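PDB 6GDR: DNA ligase from Alteromonas mediterranea, which probably seals nicks in duplex DNA as a compact Lig E-type ligase of the ATP-dependent family, working through an adenylated intermediate. Local coordinates for residues 7-11 with 135-139; 60-66 with 156-161. All blocks are in the same frame, centred on the assembly; numbering follows the deposited sequence.

From the N terminus, residues 7-11, where the model begins, lead toward strand 15-16 of the four-stranded sheet, and interaction 1 closes a loop of 123 intervening residues by meeting 135-139. Residues 60-66, at the end of helix 59-62, lie within that loop but pair with 156-161, beyond its far end, so the two contacts cross rather than nest. Both second segments belong to one beta-alpha-beta crossover: 135-139 leads from strand 129-134 to helix 142-154, and the loop segment 156-161 follows that helix and runs into the parallel neighbouring strand 161-163. The contact centres are 22 Å apart, and the segments do not touch.

Interaction 1 (7-11 with 135-139); sequences IVDGL and MPVAG
V8 and I7 meet at the carbonyl oxygen of P136, with I7 reaching on to V137 and A138. P136 is the centre of an inverse gamma turn, whose evidence is a weak bond of 2.8 Å from V137 N to M135 O. This turn presents P136 O to the N-terminal segment, where it accepts a second weak bond, 3.4 Å long, from V8 N. I7 approaches through its CG2 methyl, which lies 3.6 Å from A138 N and 4.3 Å from A138 CB. The CB of V137 points away from 7-11, and its side chain packs on R145 of helix 142-154, while the P136 ring rests on R41 and T69. The contact thus joins the start of the modelled chain to the turn between strand 129-134 and helix 142-154 in the ligase domain, with the P136 side chain about 12 Å from the bound AMP. The V8 side chain comes to the same carbonyl oxygen: with CG1 anti to the backbone N (chi1 -176°), its other methyl, CG2, lies beside that N, 3.3 Å from P136 O. V8 and A138 both direct CB toward the other segment, and they end in a methyl-to-methyl contact, V8 CG2 to A138 CB at 3.9 Å.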
ATOM      1  N   ILE D   7       2.412  11.092 -18.718  0.75 70.15           N
ATOM      2  CA  ILE D   7       1.703  11.524 -19.916  0.75 87.31           C
ATOM      3  C   ILE D   7       0.234  11.124 -19.821  0.75 90.34           C
ATOM      4  O   ILE D   7      -0.642  11.838 -20.310  0.75 85.65           O
ATOM      5  CB  ILE D   7       2.362  10.950 -21.190  0.50 84.77           C
ATOM      6  CG1 ILE D   7       1.487  11.221 -22.420  0.50 92.17           C
ATOM      7  CG2 ILE D   7       2.627   9.461 -21.035  0.50 89.36           C
ATOM      8  CD1 ILE D   7       2.179  10.946 -23.740  0.50 58.37           C
ATOM      9  N   VAL D   8      -0.035   9.984 -19.188  0.75 90.55           N
ATOM     10  CA  VAL D   8      -1.407   9.542 -18.969  0.75 95.82           C
ATOM     11  C   VAL D   8      -1.991  10.302 -17.785  0.75 87.35           C
ATOM     12  O   VAL D   8      -1.293  10.627 -16.817  0.75 77.93           O
ATOM     13  CB  VAL D   8      -1.465   8.018 -18.748  0.75 79.40           C
ATOM     14  CG1 VAL D   8      -2.910   7.549 -18.616  0.75 66.79           C
ATOM     15  CG2 VAL D   8      -0.775   7.287 -19.890  0.75 71.80           C
ATOM     16  N   ASP D   9      -3.290  10.589 -17.860  0.75 79.24           N
ATOM     17  CA  ASP D   9      -3.940  11.442 -16.872  0.75 91.92           C
ATOM     18  C   ASP D   9      -3.973  10.785 -15.496  0.75 96.46           C
ATOM     19  O   ASP D   9      -3.074  11.006 -14.678  0.75 85.26           O
ATOM     20  CB  ASP D   9      -5.358  11.798 -17.331  0.75 81.64           C
ATOM     21  CG  ASP D   9      -6.039  12.788 -16.404  0.75 82.21           C
ATOM     22  OD1 ASP D   9      -5.601  13.956 -16.365  0.75 80.91           O
ATOM     23  OD2 ASP D   9      -7.008  12.402 -15.717  1.00 87.50           O
ATOM     24  N   GLY D  10      -4.999   9.974 -15.230  1.00 86.48           N
ATOM     25  CA  GLY D  10      -5.170   9.408 -13.912  1.00 74.78           C
ATOM     26  C   GLY D  10      -4.241   8.240 -13.642  1.00 72.24           C
ATOM     27  O   GLY D  10      -3.711   7.599 -14.550  1.00 72.73           O
ATOM     28  N   LEU D  11      -4.049   7.963 -12.356  1.00 58.51           N
ATOM     29  CA  LEU D  11      -3.195   6.865 -11.935  1.00 65.98           C
ATOM     30  C   LEU D  11      -3.913   5.531 -12.096  1.00 65.95           C
ATOM     31  O   LEU D  11      -5.131   5.429 -11.926  1.00 46.52           O
ATOM     32  CB  LEU D  11      -2.768   7.040 -10.476  1.00 63.10           C
ATOM     33  CG  LEU D  11      -1.894   8.250 -10.140  1.00 74.23           C
ATOM     34  CD1 LEU D  11      -1.608   8.287  -8.647  1.00 59.27           C
ATOM     35  CD2 LEU D  11      -0.594   8.229 -10.930  1.00 61.16           C
ATOM     36  N   MET D 135       6.094   3.179 -15.297  1.00 61.25           N
ATOM     37  CA  MET D 135       6.182   4.475 -15.951  1.00 73.42           C
ATOM     38  C   MET D 135       4.823   4.758 -16.583  1.00 67.11           C
ATOM     39  O   MET D 135       4.254   3.870 -17.241  1.00 71.54           O
ATOM     40  CB  MET D 135       7.282   4.496 -17.021  1.00 59.25           C
ATOM     41  CG  MET D 135       8.674   4.198 -16.488  1.00 77.82           C
ATOM     42  SD  MET D 135       9.935   4.142 -17.781  1.00 75.32           S
ATOM     43  CE  MET D 135       9.942   5.846 -18.336  1.00 67.37           C
ATOM     44  N   PRO D 136       4.262   5.970 -16.416  1.00 70.59           N
ATOM     45  CA  PRO D 136       2.929   6.276 -16.951  1.00 67.41           C
ATOM     46  C   PRO D 136       2.933   6.578 -18.449  1.00 77.27           C
ATOM     47  O   PRO D 136       2.384   7.583 -18.900  1.00 91.91           O
ATOM     48  CB  PRO D 136       2.507   7.492 -16.123  1.00 71.05           C
ATOM     49  CG  PRO D 136       3.783   8.199 -15.847  1.00 72.71           C
ATOM     50  CD  PRO D 136       4.848   7.132 -15.723  1.00 75.11           C
ATOM     51  N   VAL D 137       3.551   5.692 -19.225  1.00 80.70           N
ATOM     52  CA  VAL D 137       3.686   5.892 -20.663  1.00 82.12           C
ATOM     53  C   VAL D 137       2.424   5.416 -21.368  1.00 95.14           C
ATOM     54  O   VAL D 137       1.824   4.401 -20.992  1.00 88.32           O
ATOM     55  CB  VAL D 137       4.934   5.160 -21.187  1.00 93.46           C
ATOM     56  CG1 VAL D 137       4.943   5.102 -22.713  1.00 94.92           C
ATOM     57  CG2 VAL D 137       6.194   5.847 -20.677  1.00 78.42           C
ATOM     58  N   ALA D 138       2.021   6.148 -22.404  1.00106.59           N
ATOM     59  CA  ALA D 138       0.813   5.835 -23.154  1.00 97.95           C
ATOM     60  C   ALA D 138       1.146   4.939 -24.339  1.00 94.47           C
ATOM     61  O   ALA D 138       2.023   5.264 -25.146  1.00108.71           O
ATOM     62  CB  ALA D 138       0.135   7.117 -23.639  1.00111.61           C
ATOM     63  N   GLY D 139       0.447   3.810 -24.437  1.00 94.12           N
ATOM     64  CA  GLY D 139       0.556   2.943 -25.594  1.00 84.69           C
ATOM     65  C   GLY D 139       1.815   2.101 -25.636  1.00 91.00           C
ATOM     66  O   GLY D 139       2.561   2.145 -26.619  1.00 80.33           O
TER

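Interaction 2 (60-66 with 156-161); sequences WFTANWP and TPNPTF
N158 and T160 make the polar part of the contact by meeting backbone carbonyls of 60-66. N158 ND2 donates twice, with both acceptors close to its amide plane. It reaches W60 O at 2.9 Å, almost end-on to that carbonyl. The second bond, to A63 O at 3.0 Å, uses a lone pair within the carbonyl plane and is straighter, with an N-H...O angle of 162°. N158 OD1 accepts from T160 N at 3.1 Å, forming an Asx turn, although the donor stands above the carbonyl plane. A chi1 of 58° swings T160 OG1 toward F61 O, 2.8 Å away and no nearer than N158 OD1, so its proton has two candidate acceptors. Replacing N158 with an alanine would probably leave W60 O and A63 O without their common donor and T160 N without the acceptor that closes the Asx turn.

These bonds hold two turns against each other: a type II turn, T62 to W65, that begins on the last residue of helix 59-62, and a type I turn, N158 to F161, entering strand 161-163 at the edge of the five-stranded sheet.

T160 CB lies over the F61 face, 4.2 Å from the ring centroid. F161 is T-shaped to the five-membered ring of W65, planes at 74°, and its CB sits over that ring, 4.1 Å from the centroid; T62 CA lies against the other indole face, off-centre. P66 CD in turn sits over the F161 ring, 3.9 Å from CE1.

The remaining contacts are van der Waals: the N64 and P157 side chains cross at about a right angle, N64 CB 3.8 Å from P157 CG, and P66 CG abuts T156 OG1, which is hydrogen-bonded to L152 O.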
ATOM      1  N   TRP D  60      20.988  15.534  -3.331  1.00 63.71           N
ATOM      2  CA  TRP D  60      21.799  14.356  -3.622  1.00 72.52           C
ATOM      3  C   TRP D  60      20.936  13.114  -3.798  1.00 65.16           C
ATOM      4  O   TRP D  60      21.319  12.189  -4.525  1.00 60.96           O
ATOM      5  CB  TRP D  60      22.825  14.131  -2.510  1.00 65.37           C
ATOM      6  CG  TRP D  60      22.214  13.863  -1.168  1.00 54.47           C
ATOM      7  CD1 TRP D  60      21.983  14.771  -0.176  1.00 65.95           C
ATOM      8  CD2 TRP D  60      21.756  12.600  -0.669  1.00 59.37           C
ATOM      9  NE1 TRP D  60      21.410  14.152   0.909  1.00 67.62           N
ATOM     10  CE2 TRP D  60      21.259  12.820   0.631  1.00 61.20           C
ATOM     11  CE3 TRP D  60      21.715  11.305  -1.195  1.00 64.98           C
ATOM     12  CZ2 TRP D  60      20.731  11.793   1.412  1.00 72.16           C
ATOM     13  CZ3 TRP D  60      21.190  10.288  -0.419  1.00 49.72           C
ATOM     14  CH2 TRP D  60      20.704  10.538   0.870  1.00 62.04           C
ATOM     15  N   PHE D  61      19.772  13.072  -3.144  1.00 71.45           N
ATOM     16  CA  PHE D  61      18.899  11.911  -3.259  1.00 62.01           C
ATOM     17  C   PHE D  61      18.413  11.716  -4.689  1.00 57.10           C
ATOM     18  O   PHE D  61      18.148  10.581  -5.104  1.00 59.48           O
ATOM     19  CB  PHE D  61      17.711  12.060  -2.309  1.00 66.73           C
ATOM     20  CG  PHE D  61      16.910  10.801  -2.137  1.00 69.11           C
ATOM     21  CD1 PHE D  61      17.265   9.866  -1.182  1.00 61.64           C
ATOM     22  CD2 PHE D  61      15.800  10.556  -2.928  1.00 71.85           C
ATOM     23  CE1 PHE D  61      16.531   8.707  -1.019  1.00 60.79           C
ATOM     24  CE2 PHE D  61      15.062   9.398  -2.770  1.00 61.72           C
ATOM     25  CZ  PHE D  61      15.430   8.473  -1.814  1.00 65.27           C
ATOM     26  N   THR D  62      18.297  12.799  -5.456  1.00 49.94           N
ATOM     27  CA  THR D  62      17.810  12.744  -6.829  1.00 65.29           C
ATOM     28  C   THR D  62      18.894  13.078  -7.846  1.00 70.75           C
ATOM     29  O   THR D  62      18.598  13.173  -9.042  1.00 62.49           O
ATOM     30  CB  THR D  62      16.627  13.700  -7.009  1.00 69.34           C
ATOM     31  OG1 THR D  62      17.079  15.054  -6.881  1.00 87.69           O
ATOM     32  CG2 THR D  62      15.551  13.429  -5.969  1.00 71.30           C
ATOM     33  N   ALA D  63      20.136  13.255  -7.405  1.00 77.27           N
ATOM     34  CA  ALA D  63      21.207  13.632  -8.316  1.00 71.46           C
ATOM     35  C   ALA D  63      21.397  12.570  -9.390  1.00 65.05           C
ATOM     36  O   ALA D  63      21.504  11.377  -9.091  1.00 70.94           O
ATOM     37  CB  ALA D  63      22.508  13.838  -7.541  1.00 65.06           C
ATOM     38  N   ASN D  64      21.430  13.012 -10.647  1.00 69.38           N
ATOM     39  CA  ASN D  64      21.692  12.175 -11.814  1.00 70.57           C
ATOM     40  C   ASN D  64      20.552  11.216 -12.131  1.00 77.31           C
ATOM     41  O   ASN D  64      20.737  10.296 -12.938  1.00 65.45           O
ATOM     42  CB  ASN D  64      22.993  11.377 -11.656  1.00 69.44           C
ATOM     43  CG  ASN D  64      24.205  12.270 -11.473  1.00 63.56           C
ATOM     44  OD1 ASN D  64      24.907  12.187 -10.467  1.00 65.51           O
ATOM     45  ND2 ASN D  64      24.453  13.134 -12.451  1.00 70.95           N
ATOM     46  N   TRP D  65      19.375  11.400 -11.530  1.00 74.80           N
ATOM     47  CA  TRP D  65      18.236  10.574 -11.886  1.00 65.13           C
ATOM     48  C   TRP D  65      17.837  10.834 -13.338  1.00 56.14           C
ATOM     49  O   TRP D  65      18.159  11.883 -13.902  1.00 72.91           O
ATOM     50  CB  TRP D  65      17.052  10.857 -10.961  1.00 70.52           C
ATOM     51  CG  TRP D  65      17.139  10.182  -9.624  1.00 69.74           C
ATOM     52  CD1 TRP D  65      18.262   9.700  -9.018  1.00 65.80           C
ATOM     53  CD2 TRP D  65      16.052   9.908  -8.732  1.00 66.08           C
ATOM     54  NE1 TRP D  65      17.942   9.146  -7.801  1.00 66.57           N
ATOM     55  CE2 TRP D  65      16.591   9.262  -7.603  1.00 61.94           C
ATOM     56  CE3 TRP D  65      14.676  10.149  -8.779  1.00 63.95           C
ATOM     57  CZ2 TRP D  65      15.802   8.853  -6.529  1.00 64.86           C
ATOM     58  CZ3 TRP D  65      13.895   9.743  -7.714  1.00 61.89           C
ATOM     59  CH2 TRP D  65      14.459   9.102  -6.604  1.00 62.84           C
ATOM     60  N   PRO D  66      17.136   9.891 -13.967  1.00 58.04           N
ATOM     61  CA  PRO D  66      16.704  10.102 -15.354  1.00 62.27           C
ATOM     62  C   PRO D  66      15.810  11.327 -15.486  1.00 69.25           C
ATOM     63  O   PRO D  66      15.284  11.862 -14.506  1.00 70.64           O
ATOM     64  CB  PRO D  66      15.938   8.816 -15.691  1.00 65.65           C
ATOM     65  CG  PRO D  66      16.447   7.803 -14.728  1.00 55.76           C
ATOM     66  CD  PRO D  66      16.765   8.553 -13.474  1.00 60.58           C
ATOM     67  N   THR D 156      22.125   4.973 -14.510  1.00 64.04           N
ATOM     68  CA  THR D 156      21.958   5.917 -13.406  1.00 70.79           C
ATOM     69  C   THR D 156      22.986   5.594 -12.330  1.00 73.05           C
ATOM     70  O   THR D 156      22.910   4.511 -11.714  1.00 79.18           O
ATOM     71  CB  THR D 156      20.543   5.850 -12.837  1.00 79.94           C
ATOM     72  OG1 THR D 156      19.600   6.212 -13.853  1.00 72.43           O
ATOM     73  CG2 THR D 156      20.389   6.797 -11.649  1.00 66.48           C
ATOM     74  N   PRO D 157      23.951   6.481 -12.060  1.00 74.91           N
ATOM     75  CA  PRO D 157      24.969   6.160 -11.047  1.00 71.94           C
ATOM     76  C   PRO D 157      24.446   6.182  -9.623  1.00 70.46           C
ATOM     77  O   PRO D 157      25.041   5.530  -8.755  1.00 68.33           O
ATOM     78  CB  PRO D 157      26.032   7.246 -11.263  1.00 78.08           C
ATOM     79  CG  PRO D 157      25.275   8.396 -11.831  1.00 73.71           C
ATOM     80  CD  PRO D 157      24.185   7.800 -12.676  1.00 79.69           C
ATOM     81  N   ASN D 158      23.362   6.893  -9.353  1.00 67.45           N
ATOM     82  CA  ASN D 158      22.876   7.045  -7.985  1.00 67.08           C
ATOM     83  C   ASN D 158      22.232   5.746  -7.508  1.00 58.35           C
ATOM     84  O   ASN D 158      21.301   5.255  -8.161  1.00 68.55           O
ATOM     85  CB  ASN D 158      21.873   8.191  -7.914  1.00 66.97           C
ATOM     86  CG  ASN D 158      21.676   8.709  -6.505  1.00 60.55           C
ATOM     87  OD1 ASN D 158      21.829   7.971  -5.531  1.00 67.28           O
ATOM     88  ND2 ASN D 158      21.340   9.989  -6.389  1.00 68.63           N
ATOM     89  N   PRO D 159      22.680   5.155  -6.394  1.00 67.45           N
ATOM     90  CA  PRO D 159      22.046   3.915  -5.917  1.00 65.74           C
ATOM     91  C   PRO D 159      20.685   4.127  -5.272  1.00 60.92           C
ATOM     92  O   PRO D 159      19.992   3.137  -5.000  1.00 57.41           O
ATOM     93  CB  PRO D 159      23.060   3.374  -4.903  1.00 53.13           C
ATOM     94  CG  PRO D 159      23.746   4.585  -4.391  1.00 63.77           C
ATOM     95  CD  PRO D 159      23.818   5.548  -5.546  1.00 51.23           C
ATOM     96  N   THR D 160      20.284   5.373  -5.010  1.00 66.06           N
ATOM     97  CA  THR D 160      18.947   5.621  -4.480  1.00 54.06           C
ATOM     98  C   THR D 160      17.872   5.247  -5.491  1.00 58.84           C
ATOM     99  O   THR D 160      16.753   4.890  -5.103  1.00 57.66           O
ATOM    100  CB  THR D 160      18.799   7.088  -4.080  1.00 58.54           C
ATOM    101  OG1 THR D 160      19.051   7.923  -5.217  1.00 63.16           O
ATOM    102  CG2 THR D 160      19.772   7.440  -2.962  1.00 69.07           C
ATOM    103  N   PHE D 161      18.187   5.329  -6.781  1.00 54.17           N
ATOM    104  CA  PHE D 161      17.264   4.913  -7.827  1.00 51.89           C
ATOM    105  C   PHE D 161      17.359   3.403  -8.000  1.00 56.52           C
ATOM    106  O   PHE D 161      18.412   2.883  -8.387  1.00 65.99           O
ATOM    107  CB  PHE D 161      17.585   5.633  -9.133  1.00 57.00           C
ATOM    108  CG  PHE D 161      16.607   5.355 -10.238  1.00 60.32           C
ATOM    109  CD1 PHE D 161      15.535   6.202 -10.461  1.00 60.14           C
ATOM    110  CD2 PHE D 161      16.762   4.247 -11.057  1.00 58.59           C
ATOM    111  CE1 PHE D 161      14.633   5.950 -11.478  1.00 52.83           C
ATOM    112  CE2 PHE D 161      15.864   3.990 -12.074  1.00 60.55           C
ATOM    113  CZ  PHE D 161      14.799   4.842 -12.285  1.00 64.75           C
TER